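Local coordinates for TIR-like domain-containing protein (Prevotella corporis, PDB 7EBD) that is a prokaryotic STING-family protein that holds C2E between the two subunits of its dimer, at residues L5-F15 with E133-L144; V19-T28 with I145-V155. One frame throughout, in Å; residues are numbered along the deposited sequence.

Contact 1: L5-F15 with E133-L144; sequences LPSTVIAISYF and EMNNFKRVLQLL. With C2E (9,9'-[(2R,3R,3aS,5S,7aR,9R,10R,10aS,12S,14aR)-3,5,10,12-tetrahydroxy-5,12-dioxidooctahydro-2H,7H-difuro[3,2-d:3',2'-j][1,3,7,9,2,8]tetraoxadiphosphacyclododecine-2,9-diyl]bis(2-amino-1,9-dihydro-6H-purin-6-one)), chain E.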
loop_
_atom_site.group_PDB
_atom_site.type_symbol
_atom_site.label_atom_id
_atom_site.label_comp_id
_atom_site.label_asym_id
_atom_site.label_seq_id
_atom_site.Cartn_x
_atom_site.Cartn_y
_atom_site.Cartn_z
ATOM N N LEU A 5 -2.837 -16.735 -6.879
ATOM C CA LEU A 5 -1.918 -16.616 -5.754
ATOM C C LEU A 5 -2.004 -15.221 -5.145
ATOM O O LEU A 5 -2.053 -14.228 -5.876
ATOM C CB LEU A 5 -0.485 -16.894 -6.195
ATOM C CG LEU A 5 -0.099 -18.366 -6.350
ATOM C CD1 LEU A 5 1.395 -18.499 -6.563
ATOM C CD2 LEU A 5 -0.541 -19.172 -5.138
ATOM N N PRO A 6 -2.051 -15.118 -3.816
ATOM C CA PRO A 6 -2.110 -13.786 -3.195
ATOM C C PRO A 6 -0.872 -12.948 -3.458
ATOM O O PRO A 6 -0.974 -11.716 -3.533
ATOM C CB PRO A 6 -2.278 -14.102 -1.702
ATOM C CG PRO A 6 -1.757 -15.491 -1.541
ATOM C CD PRO A 6 -2.082 -16.201 -2.819
ATOM N N SER A 7 0.296 -13.580 -3.614
ATOM C CA SER A 7 1.506 -12.833 -3.940
ATOM C C SER A 7 1.385 -12.142 -5.291
ATOM O O SER A 7 1.947 -11.060 -5.486
ATOM C CB SER A 7 2.722 -13.761 -3.921
ATOM O OG SER A 7 2.566 -14.822 -4.846
ATOM N N THR A 8 0.653 -12.744 -6.228
ATOM C CA THR A 8 0.423 -12.106 -7.521
ATOM C C THR A 8 -0.334 -10.791 -7.357
ATOM O O THR A 8 0.064 -9.756 -7.906
ATOM C CB THR A 8 -0.342 -13.062 -8.437
ATOM O OG1 THR A 8 0.471 -14.208 -8.721
ATOM C CG2 THR A 8 -0.723 -12.376 -9.733
ATOM N N VAL A 9 -1.433 -10.818 -6.599
ATOM C CA VAL A 9 -2.218 -9.607 -6.376
ATOM C C VAL A 9 -1.406 -8.581 -5.595
ATOM O O VAL A 9 -1.501 -7.373 -5.842
ATOM C CB VAL A 9 -3.535 -9.951 -5.657
ATOM C CG1 VAL A 9 -4.343 -8.693 -5.391
ATOM C CG2 VAL A 9 -4.339 -10.935 -6.484
ATOM N N ILE A 10 -0.600 -9.046 -4.637
ATOM C CA ILE A 10 0.257 -8.137 -3.880
ATOM C C ILE A 10 1.245 -7.442 -4.809
ATOM O O ILE A 10 1.466 -6.229 -4.712
ATOM C CB ILE A 10 0.975 -8.900 -2.751
ATOM C CG1 ILE A 10 -0.016 -9.285 -1.650
ATOM C CG2 ILE A 10 2.111 -8.070 -2.178
ATOM C CD1 ILE A 10 -0.624 -8.103 -0.936
ATOM N N ALA A 11 1.851 -8.199 -5.725
ATOM C CA ALA A 11 2.784 -7.608 -6.677
ATOM C C ALA A 11 2.086 -6.606 -7.584
ATOM O O ALA A 11 2.634 -5.537 -7.875
ATOM C CB ALA A 11 3.453 -8.707 -7.502
ATOM N N ILE A 12 0.870 -6.926 -8.033
ATOM C CA ILE A 12 0.143 -6.006 -8.904
ATOM C C ILE A 12 -0.186 -4.714 -8.164
ATOM O O ILE A 12 -0.029 -3.613 -8.706
ATOM C CB ILE A 12 -1.126 -6.674 -9.462
ATOM C CG1 ILE A 12 -0.768 -7.908 -10.289
ATOM C CG2 ILE A 12 -1.899 -5.692 -10.320
ATOM C CD1 ILE A 12 -1.975 -8.661 -10.802
ATOM N N SER A 13 -0.654 -4.826 -6.916
ATOM C CA SER A 13 -0.970 -3.631 -6.137
ATOM C C SER A 13 0.278 -2.802 -5.866
ATOM O O SER A 13 0.243 -1.569 -5.952
ATOM C CB SER A 13 -1.645 -4.022 -4.822
ATOM O OG SER A 13 -2.960 -4.497 -5.040
ATOM N N TYR A 14 1.395 -3.464 -5.555
ATOM C CA TYR A 14 2.642 -2.749 -5.307
ATOM C C TYR A 14 3.127 -2.033 -6.561
ATOM O O TYR A 14 3.616 -0.899 -6.488
ATOM C CB TYR A 14 3.695 -3.732 -4.793
ATOM C CG TYR A 14 5.048 -3.126 -4.499
ATOM C CD1 TYR A 14 5.196 -2.143 -3.529
ATOM C CD2 TYR A 14 6.184 -3.558 -5.172
ATOM C CE1 TYR A 14 6.433 -1.593 -3.251
ATOM C CE2 TYR A 14 7.427 -3.017 -4.898
ATOM C CZ TYR A 14 7.545 -2.032 -3.938
ATOM O OH TYR A 14 8.779 -1.489 -3.663
ATOM N N PHE A 15 2.980 -2.668 -7.724
ATOM C CA PHE A 15 3.407 -2.042 -8.971
ATOM C C PHE A 15 2.513 -0.862 -9.332
ATOM O O PHE A 15 3.008 0.203 -9.720
ATOM C CB PHE A 15 3.415 -3.081 -10.093
ATOM C CG PHE A 15 3.754 -2.517 -11.446
ATOM C CD1 PHE A 15 5.073 -2.345 -11.832
ATOM C CD2 PHE A 15 2.749 -2.165 -12.336
ATOM C CE1 PHE A 15 5.383 -1.828 -13.076
ATOM C CE2 PHE A 15 3.054 -1.646 -13.580
ATOM C CZ PHE A 15 4.373 -1.478 -13.951
ATOM N N GLU A 133 6.114 -17.958 -2.251
ATOM C CA GLU A 133 5.399 -16.688 -2.346
ATOM C C GLU A 133 6.344 -15.551 -2.714
ATOM O O GLU A 133 6.002 -14.694 -3.537
ATOM C CB GLU A 133 4.672 -16.388 -1.035
ATOM C CG GLU A 133 3.392 -17.188 -0.844
ATOM C CD GLU A 133 2.294 -16.773 -1.807
ATOM O OE1 GLU A 133 1.536 -15.836 -1.479
ATOM O OE2 GLU A 133 2.188 -17.382 -2.893
HETATM N N MSE A 134 7.536 -15.532 -2.123
HETATM C CA MSE A 134 8.544 -14.526 -2.446
HETATM C C MSE A 134 8.945 -14.566 -3.918
HETATM O O MSE A 134 8.997 -13.531 -4.593
HETATM C CB MSE A 134 9.788 -14.721 -1.577
HETATM C CG MSE A 134 9.570 -14.420 -0.111
HETATM SE SE MSE A 134 9.256 -12.531 0.204
HETATM C CE MSE A 134 11.041 -12.028 0.801
ATOM N N ASN A 135 9.232 -15.775 -4.408
ATOM C CA ASN A 135 9.669 -15.929 -5.790
ATOM C C ASN A 135 8.561 -15.553 -6.762
ATOM O O ASN A 135 8.825 -14.918 -7.790
ATOM C CB ASN A 135 10.136 -17.362 -6.039
ATOM C CG ASN A 135 11.370 -17.718 -5.236
ATOM O OD1 ASN A 135 12.185 -16.853 -4.915
ATOM N ND2 ASN A 135 11.517 -18.997 -4.912
ATOM N N ASN A 136 7.314 -15.914 -6.450
ATOM C CA ASN A 136 6.209 -15.530 -7.320
ATOM C C ASN A 136 5.993 -14.022 -7.308
ATOM O O ASN A 136 5.720 -13.422 -8.355
ATOM C CB ASN A 136 4.931 -16.257 -6.905
ATOM C CG ASN A 136 3.775 -15.971 -7.839
ATOM O OD1 ASN A 136 3.748 -16.448 -8.973
ATOM N ND2 ASN A 136 2.812 -15.184 -7.370
ATOM N N PHE A 137 6.103 -13.393 -6.134
ATOM C CA PHE A 137 6.013 -11.939 -6.060
ATOM C C PHE A 137 7.073 -11.290 -6.940
ATOM O O PHE A 137 6.774 -10.389 -7.733
ATOM C CB PHE A 137 6.153 -11.483 -4.604
ATOM C CG PHE A 137 6.227 -9.989 -4.432
ATOM C CD1 PHE A 137 5.074 -9.238 -4.278
ATOM C CD2 PHE A 137 7.452 -9.337 -4.402
ATOM C CE1 PHE A 137 5.140 -7.867 -4.111
ATOM C CE2 PHE A 137 7.522 -7.966 -4.238
ATOM C CZ PHE A 137 6.364 -7.231 -4.091
ATOM N N LYS A 138 8.322 -11.750 -6.818
ATOM C CA LYS A 138 9.404 -11.182 -7.616
ATOM C C LYS A 138 9.176 -11.416 -9.105
ATOM O O LYS A 138 9.435 -10.528 -9.925
ATOM C CB LYS A 138 10.746 -11.766 -7.175
ATOM C CG LYS A 138 11.170 -11.333 -5.780
ATOM C CD LYS A 138 12.611 -11.718 -5.486
ATOM C CE LYS A 138 12.815 -13.218 -5.590
ATOM N NZ LYS A 138 14.229 -13.598 -5.322
ATOM N N ARG A 139 8.681 -12.598 -9.472
ATOM C CA ARG A 139 8.455 -12.905 -10.881
ATOM C C ARG A 139 7.364 -12.019 -11.470
ATOM O O ARG A 139 7.521 -11.470 -12.567
ATOM C CB ARG A 139 8.091 -14.382 -11.042
ATOM C CG ARG A 139 7.748 -14.784 -12.466
ATOM C CD ARG A 139 7.158 -16.184 -12.527
ATOM N NE ARG A 139 5.863 -16.264 -11.855
ATOM C CZ ARG A 139 4.696 -16.035 -12.451
ATOM N NH1 ARG A 139 4.656 -15.712 -13.737
ATOM N NH2 ARG A 139 3.566 -16.131 -11.761
ATOM N N VAL A 140 6.247 -11.867 -10.753
ATOM C CA VAL A 140 5.162 -11.023 -11.247
ATOM C C VAL A 140 5.612 -9.570 -11.328
ATOM O O VAL A 140 5.306 -8.862 -12.298
ATOM C CB VAL A 140 3.909 -11.182 -10.367
ATOM C CG1 VAL A 140 2.832 -10.195 -10.791
ATOM C CG2 VAL A 140 3.384 -12.608 -10.443
ATOM N N LEU A 141 6.353 -9.102 -10.318
ATOM C CA LEU A 141 6.839 -7.727 -10.342
ATOM C C LEU A 141 7.787 -7.501 -11.512
ATOM O O LEU A 141 7.720 -6.464 -12.180
ATOM C CB LEU A 141 7.524 -7.383 -9.020
ATOM C CG LEU A 141 7.994 -5.934 -8.872
ATOM C CD1 LEU A 141 6.820 -4.970 -8.996
ATOM C CD2 LEU A 141 8.726 -5.721 -7.555
ATOM N N GLN A 142 8.669 -8.466 -11.784
ATOM C CA GLN A 142 9.593 -8.326 -12.904
ATOM C C GLN A 142 8.852 -8.342 -14.235
ATOM O O GLN A 142 9.196 -7.586 -15.152
ATOM C CB GLN A 142 10.641 -9.437 -12.859
ATOM C CG GLN A 142 11.770 -9.258 -13.858
ATOM C CD GLN A 142 12.615 -8.038 -13.550
ATOM O OE1 GLN A 142 13.353 -8.015 -12.566
ATOM N NE2 GLN A 142 12.509 -7.014 -14.389
ATOM N N LEU A 143 7.831 -9.194 -14.359
ATOM C CA LEU A 143 7.033 -9.213 -15.581
ATOM C C LEU A 143 6.319 -7.884 -15.791
ATOM O O LEU A 143 6.242 -7.386 -16.921
ATOM C CB LEU A 143 6.024 -10.362 -15.535
ATOM C CG LEU A 143 6.589 -11.781 -15.632
ATOM C CD1 LEU A 143 5.491 -12.816 -15.442
ATOM C CD2 LEU A 143 7.292 -11.985 -16.966
ATOM N N LEU A 144 5.802 -7.287 -14.715
ATOM C CA LEU A 144 5.148 -5.988 -14.842
ATOM C C LEU A 144 6.153 -4.891 -15.174
ATOM O O LEU A 144 5.841 -3.963 -15.932
ATOM C CB LEU A 144 4.388 -5.651 -13.559
ATOM C CG LEU A 144 3.208 -6.566 -13.226
ATOM C CD1 LEU A 144 2.603 -6.199 -11.882
ATOM C CD2 LEU A 144 2.157 -6.505 -14.324
HETATM P P1 C2E E . -1.491 1.174 -2.076
HETATM O O2P C2E E . -1.815 2.634 -2.284
HETATM O O1P C2E E . -1.977 0.487 -3.323
HETATM O "O5'" C2E E . 0.113 0.842 -2.045
HETATM C "C5'" C2E E . 0.501 -0.485 -2.223
HETATM C "C4'" C2E E . 1.965 -0.655 -1.727
HETATM O "O4'" C2E E . 2.763 0.083 -2.449
HETATM C "C3'" C2E E . 2.113 -0.128 -0.284
HETATM O "O3'" C2E E . 1.879 -1.129 0.590
HETATM C "C2'" C2E E . 3.587 0.313 -0.247
HETATM O "O2'" C2E E . 4.479 -0.862 -0.006
HETATM C "C1'" C2E E . 3.824 0.786 -1.444
HETATM N N9 C2E E . 3.661 2.213 -1.461
HETATM C C8 C2E E . 2.518 2.823 -1.809
HETATM N N7 C2E E . 2.787 4.140 -1.685
HETATM C C5 C2E E . 4.053 4.291 -1.276
HETATM C C6 C2E E . 4.901 5.532 -0.970
HETATM O O6 C2E E . 4.442 6.616 -1.087
HETATM N N1 C2E E . 6.257 5.382 -0.541
HETATM C C2 C2E E . 6.827 4.070 -0.393
HETATM N N2 C2E E . 8.202 3.914 0.043
HETATM N N3 C2E E . 6.020 2.888 -0.684
HETATM C C4 C2E E . 4.613 3.056 -1.132
HETATM P P11 C2E E . 1.573 -0.587 2.134
HETATM O O21 C2E E . 2.698 0.158 2.813
HETATM O O11 C2E E . 1.361 -1.829 2.966
HETATM O O5A C2E E . 0.120 0.191 2.067
HETATM C C5A C2E E . -0.934 -0.718 1.904
HETATM C C4A C2E E . -2.201 0.019 1.707
HETATM O O4A C2E E . -2.493 0.721 2.768
HETATM C C3A C2E E . -2.054 1.126 0.451
HETATM O O3A C2E E . -2.351 0.454 -0.858
HETATM C C2A C2E E . -2.887 1.990 0.679
HETATM O O2A C2E E . -4.253 1.569 0.206
HETATM C C1A C2E E . -2.897 2.096 2.292
HETATM N N91 C2E E . -2.032 2.996 2.689
HETATM C C81 C2E E . -0.758 2.862 3.104
HETATM N N71 C2E E . -0.309 4.097 3.399
HETATM C C51 C2E E . -1.296 4.959 3.170
HETATM C C61 C2E E . -1.370 6.476 3.326
HETATM O O61 C2E E . -0.428 7.076 3.713
HETATM N N11 C2E E . -2.575 7.171 3.001
HETATM C C21 C2E E . -3.720 6.437 2.526
HETATM N N21 C2E E . -4.945 7.142 2.195
HETATM N N31 C2E E . -3.645 4.988 2.379
HETATM C C41 C2E E . -2.383 4.271 2.723
#
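Phe137 and Asn136 both meet the 6-15 part of helix 6-28 with CG anti to the backbone N (chi1 174° and -176°), which swings the ring and the amide across the gap between two helices of the prokaryotic STING domain. This is knobs-into-holes packing: the Phe137 ring sits among Ser7, Ile10, Ala11 and Tyr14, with the axes 8.2 Å apart and crossing at -40°. Ala11 CB lies 3.7 Å from Val140 CG1, and this small side chain probably helps the helices approach. Toward the N-terminal end the contact turns polar. Asn136 ND2 donates twice, to Ser7 OG, tilted from the amide plane, and almost straight and in that plane to Thr8 OG1 at 2.9 Å, so the amide is held against rotation; Asn136 OD1 accepts from Arg139 NH2. Ser7 OG in turn donates to Glu133 OE2 at 3.2 Å, reaching it from above the carboxylate plane. Further along, Tyr14 links packing to ligand: CE2 lies 4.0 Å from Leu141 CD2, CD1 touches O4' of C2E at the ring edge, and Tyr14 OH is hydrogen-bonded to Asp99 OD2. At the far end Leu144 CB stands over the centre of the Phe15 ring, 3.8 Å from the centroid.

Contact 2: V19-T28 with I145-V155; sequences VKLAAEWIVT and INEDSFCRECV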
loop_
_atom_site.group_PDB
_atom_site.type_symbol
_atom_site.label_atom_id
_atom_site.label_comp_id
_atom_site.label_asym_id
_atom_site.label_seq_id
_atom_site.Cartn_x
_atom_site.Cartn_y
_atom_site.Cartn_z
ATOM N N VAL A 19 5.616 1.433 -7.768
ATOM C CA VAL A 19 6.739 1.236 -8.686
ATOM C C VAL A 19 6.520 2.005 -9.983
ATOM O O VAL A 19 7.417 2.702 -10.471
ATOM C CB VAL A 19 6.956 -0.263 -8.955
ATOM C CG1 VAL A 19 8.064 -0.462 -9.980
ATOM C CG2 VAL A 19 7.286 -0.984 -7.667
ATOM N N LYS A 20 5.326 1.879 -10.566
ATOM C CA LYS A 20 5.037 2.558 -11.826
ATOM C C LYS A 20 5.140 4.071 -11.673
ATOM O O LYS A 20 5.764 4.752 -12.498
ATOM C CB LYS A 20 3.652 2.145 -12.326
ATOM C CG LYS A 20 3.276 2.705 -13.687
ATOM C CD LYS A 20 2.015 2.041 -14.217
ATOM C CE LYS A 20 0.841 2.234 -13.270
ATOM N NZ LYS A 20 0.305 3.622 -13.313
ATOM N N LEU A 21 4.546 4.613 -10.608
ATOM C CA LEU A 21 4.583 6.056 -10.386
ATOM C C LEU A 21 6.003 6.539 -10.122
ATOM O O LEU A 21 6.406 7.600 -10.616
ATOM C CB LEU A 21 3.668 6.425 -9.219
ATOM C CG LEU A 21 2.260 5.825 -9.217
ATOM C CD1 LEU A 21 1.519 6.198 -7.939
ATOM C CD2 LEU A 21 1.480 6.267 -10.446
ATOM N N ALA A 22 6.778 5.773 -9.349
ATOM C CA ALA A 22 8.156 6.165 -9.066
ATOM C C ALA A 22 9.007 6.153 -10.330
ATOM O O ALA A 22 9.809 7.068 -10.553
ATOM C CB ALA A 22 8.756 5.243 -8.004
ATOM N N ALA A 23 8.842 5.129 -11.172
ATOM C CA ALA A 23 9.585 5.084 -12.427
ATOM C C ALA A 23 9.193 6.240 -13.339
ATOM O O ALA A 23 10.055 6.852 -13.985
ATOM C CB ALA A 23 9.351 3.746 -13.128
ATOM N N GLU A 24 7.897 6.553 -13.405
ATOM C CA GLU A 24 7.460 7.678 -14.224
ATOM C C GLU A 24 8.049 8.987 -13.717
ATOM O O GLU A 24 8.457 9.841 -14.511
ATOM C CB GLU A 24 5.934 7.750 -14.253
ATOM C CG GLU A 24 5.397 8.823 -15.182
ATOM C CD GLU A 24 3.885 8.856 -15.221
ATOM O OE1 GLU A 24 3.325 9.946 -15.464
ATOM O OE2 GLU A 24 3.257 7.799 -15.006
ATOM N N TRP A 25 8.109 9.161 -12.395
ATOM C CA TRP A 25 8.717 10.368 -11.845
ATOM C C TRP A 25 10.203 10.432 -12.171
ATOM O O TRP A 25 10.725 11.497 -12.521
ATOM C CB TRP A 25 8.500 10.425 -10.333
ATOM C CG TRP A 25 9.120 11.628 -9.690
ATOM C CD1 TRP A 25 8.520 12.830 -9.453
ATOM C CD2 TRP A 25 10.464 11.749 -9.206
ATOM N NE1 TRP A 25 9.404 13.691 -8.849
ATOM C CE2 TRP A 25 10.604 13.052 -8.686
ATOM C CE3 TRP A 25 11.562 10.884 -9.161
ATOM C CZ2 TRP A 25 11.796 13.507 -8.126
ATOM C CZ3 TRP A 25 12.742 11.336 -8.601
ATOM C CH2 TRP A 25 12.851 12.636 -8.094
ATOM N N ILE A 26 10.903 9.301 -12.055
ATOM C CA ILE A 26 12.332 9.275 -12.356
ATOM C C ILE A 26 12.577 9.656 -13.809
ATOM O O ILE A 26 13.505 10.413 -14.121
ATOM C CB ILE A 26 12.922 7.891 -12.025
ATOM C CG1 ILE A 26 12.977 7.677 -10.512
ATOM C CG2 ILE A 26 14.307 7.734 -12.638
ATOM C CD1 ILE A 26 13.473 6.302 -10.109
ATOM N N VAL A 27 11.746 9.152 -14.721
ATOM C CA VAL A 27 12.002 9.365 -16.142
ATOM C C VAL A 27 11.580 10.766 -16.577
ATOM O O VAL A 27 12.323 11.457 -17.286
ATOM C CB VAL A 27 11.307 8.277 -16.981
ATOM C CG1 VAL A 27 11.399 8.616 -18.458
ATOM C CG2 VAL A 27 11.943 6.922 -16.711
ATOM N N THR A 28 10.392 11.217 -16.163
ATOM C CA THR A 28 9.793 12.409 -16.749
ATOM C C THR A 28 9.846 13.652 -15.869
ATOM O O THR A 28 9.627 14.753 -16.383
ATOM C CB THR A 28 8.326 12.142 -17.125
ATOM O OG1 THR A 28 7.539 11.995 -15.936
ATOM C CG2 THR A 28 8.214 10.870 -17.954
ATOM N N ILE A 145 7.365 -4.984 -14.623
ATOM C CA ILE A 145 8.401 -3.998 -14.914
ATOM C C ILE A 145 8.813 -4.073 -16.379
ATOM O O ILE A 145 9.002 -3.043 -17.039
ATOM C CB ILE A 145 9.603 -4.202 -13.974
ATOM C CG1 ILE A 145 9.257 -3.745 -12.557
ATOM C CG2 ILE A 145 10.833 -3.473 -14.497
ATOM C CD1 ILE A 145 10.227 -4.234 -11.502
ATOM N N ASN A 146 8.945 -5.291 -16.915
ATOM C CA ASN A 146 9.392 -5.449 -18.295
ATOM C C ASN A 146 8.373 -4.908 -19.290
ATOM O O ASN A 146 8.745 -4.509 -20.398
ATOM C CB ASN A 146 9.688 -6.919 -18.587
ATOM C CG ASN A 146 10.881 -7.437 -17.809
ATOM O OD1 ASN A 146 11.731 -6.664 -17.367
ATOM N ND2 ASN A 146 10.953 -8.753 -17.643
ATOM N N GLU A 147 7.094 -4.888 -18.922
ATOM C CA GLU A 147 6.040 -4.398 -19.800
ATOM C C GLU A 147 5.811 -2.897 -19.668
ATOM O O GLU A 147 4.845 -2.377 -20.233
ATOM C CB GLU A 147 4.735 -5.150 -19.527
ATOM C CG GLU A 147 4.793 -6.623 -19.901
ATOM C CD GLU A 147 3.545 -7.380 -19.496
ATOM O OE1 GLU A 147 3.659 -8.356 -18.723
ATOM O OE2 GLU A 147 2.446 -6.994 -19.943
ATOM N N ASP A 148 6.676 -2.196 -18.939
ATOM C CA ASP A 148 6.575 -0.753 -18.753
ATOM C C ASP A 148 7.914 -0.135 -19.126
ATOM O O ASP A 148 8.944 -0.492 -18.546
ATOM C CB ASP A 148 6.189 -0.412 -17.308
ATOM C CG ASP A 148 5.888 1.065 -17.107
ATOM O OD1 ASP A 148 6.815 1.894 -17.232
ATOM O OD2 ASP A 148 4.718 1.399 -16.824
ATOM N N SER A 149 7.896 0.786 -20.094
ATOM C CA SER A 149 9.144 1.328 -20.627
ATOM C C SER A 149 9.941 2.055 -19.549
ATOM O O SER A 149 11.160 1.874 -19.440
ATOM C CB SER A 149 8.855 2.261 -21.803
ATOM O OG SER A 149 8.265 1.557 -22.882
ATOM N N PHE A 150 9.271 2.878 -18.741
ATOM C CA PHE A 150 9.964 3.599 -17.676
ATOM C C PHE A 150 10.538 2.633 -16.645
ATOM O O PHE A 150 11.696 2.767 -16.223
ATOM C CB PHE A 150 9.008 4.589 -17.006
ATOM C CG PHE A 150 8.477 5.648 -17.931
ATOM C CD1 PHE A 150 9.125 5.942 -19.121
ATOM C CD2 PHE A 150 7.330 6.356 -17.607
ATOM C CE1 PHE A 150 8.639 6.917 -19.972
ATOM C CE2 PHE A 150 6.838 7.335 -18.455
ATOM C CZ PHE A 150 7.494 7.615 -19.638
ATOM N N CYS A 151 9.739 1.645 -16.236
ATOM C CA CYS A 151 10.196 0.667 -15.254
ATOM C C CYS A 151 11.346 -0.165 -15.804
ATOM O O CYS A 151 12.344 -0.401 -15.113
ATOM C CB CYS A 151 9.031 -0.226 -14.831
ATOM S SG CYS A 151 7.680 0.660 -14.030
ATOM N N ARG A 152 11.214 -0.636 -17.046
ATOM C CA ARG A 152 12.321 -1.334 -17.689
ATOM C C ARG A 152 13.562 -0.456 -17.754
ATOM O O ARG A 152 14.688 -0.964 -17.705
ATOM C CB ARG A 152 11.913 -1.785 -19.093
ATOM C CG ARG A 152 12.810 -2.857 -19.686
ATOM C CD ARG A 152 12.532 -3.082 -21.167
ATOM N NE ARG A 152 11.111 -3.255 -21.456
ATOM C CZ ARG A 152 10.375 -2.383 -22.138
ATOM N NH1 ARG A 152 10.928 -1.272 -22.607
ATOM N NH2 ARG A 152 9.088 -2.621 -22.355
ATOM N N GLU A 153 13.375 0.860 -17.843
ATOM C CA GLU A 153 14.507 1.772 -17.949
ATOM C C GLU A 153 15.227 1.954 -16.616
ATOM O O GLU A 153 16.462 1.948 -16.576
ATOM C CB GLU A 153 14.028 3.124 -18.484
ATOM C CG GLU A 153 15.115 4.178 -18.621
ATOM C CD GLU A 153 15.942 4.010 -19.882
ATOM O OE1 GLU A 153 15.636 3.102 -20.683
ATOM O OE2 GLU A 153 16.900 4.789 -20.071
ATOM N N CYS A 154 14.487 2.111 -15.512
ATOM C CA CYS A 154 15.108 2.586 -14.280
ATOM C C CYS A 154 14.802 1.762 -13.030
ATOM O O CYS A 154 15.201 2.173 -11.932
ATOM C CB CYS A 154 14.709 4.044 -14.023
ATOM S SG CYS A 154 12.952 4.268 -13.689
ATOM N N VAL A 155 14.118 0.625 -13.140
ATOM C CA VAL A 155 13.740 -0.156 -11.965
ATOM C C VAL A 155 14.448 -1.504 -11.994
ATOM O O VAL A 155 14.498 -2.172 -13.032
ATOM C CB VAL A 155 12.211 -0.344 -11.875
ATOM C CG1 VAL A 155 11.844 -1.104 -10.613
ATOM C CG2 VAL A 155 11.519 1.002 -11.887
#
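Phe150 lies against Val27, Thr28, Glu24 and Ala23 as a knob in their hole. Val27 CB covers one face of the ring, displaced from the centre toward the rim and 4.1 Å from the centroid, while Val27 CG1 reaches CD1 of Phe150 at 3.6 Å. The Glu24 side chain crosses the ring obliquely, and Thr28 CG2 meets Phe150 CZ at 3.7 Å. Beside this knob, Ala23 CB enters a patch built from two thiols and a valine: Cys151 SG at 3.6 Å, Cys154 SG, and Val155 CG2. Cys154 SG lies between its backbone N and carbonyl carbon (chi1 66°), which turns it to Ala23, and Ile26 CG2 packs on the same atom. At the other end of the patch Val19 CG1 meets Val155 CG1.

The short helix 149-154, set 75° across the 19-28 part of helix 6-28, runs directly into strand 155-157, an outermost strand of the mixed sheet within this chain; the backbone of Cys154 bonds to Leu45 on the neighbouring strand.

Behind the first shell, Asp148 is the N-cap of the short helix: its OD1 accepts from Cys151 N at 3.1 Å, and its OD2 lies 3.7 Å from Lys20 CG. The turn out of helix 124-146 is tied by Arg152, whose NE and NH2 both grip the carbonyl oxygen of Asn146 side-on, from the same face of the carbonyl plane, with NH2 at 2.7 Å.

How the contacts relate
Helix 6-28 opens the chain and supplies the first segment of both contacts, its N-terminal part to contact 1 and its C-terminal part to contact 2. The chain then builds four of the five strands of the mixed sheet and intervening helices before helix 124-146 returns, so contact 1 closes a loop of 117 residues and contact 2, a little further on, one of 116. The segments alternate, and the two loops therefore cross instead of nesting. Contact 1 joins the two long helices beside the ligand pocket; contact 2 joins the first helix to the short helix and to strand 155-157, the sheet's fifth. They meet at Phe15, whose CE1 packs on Cys151 SG, and at Tyr14 against Val19.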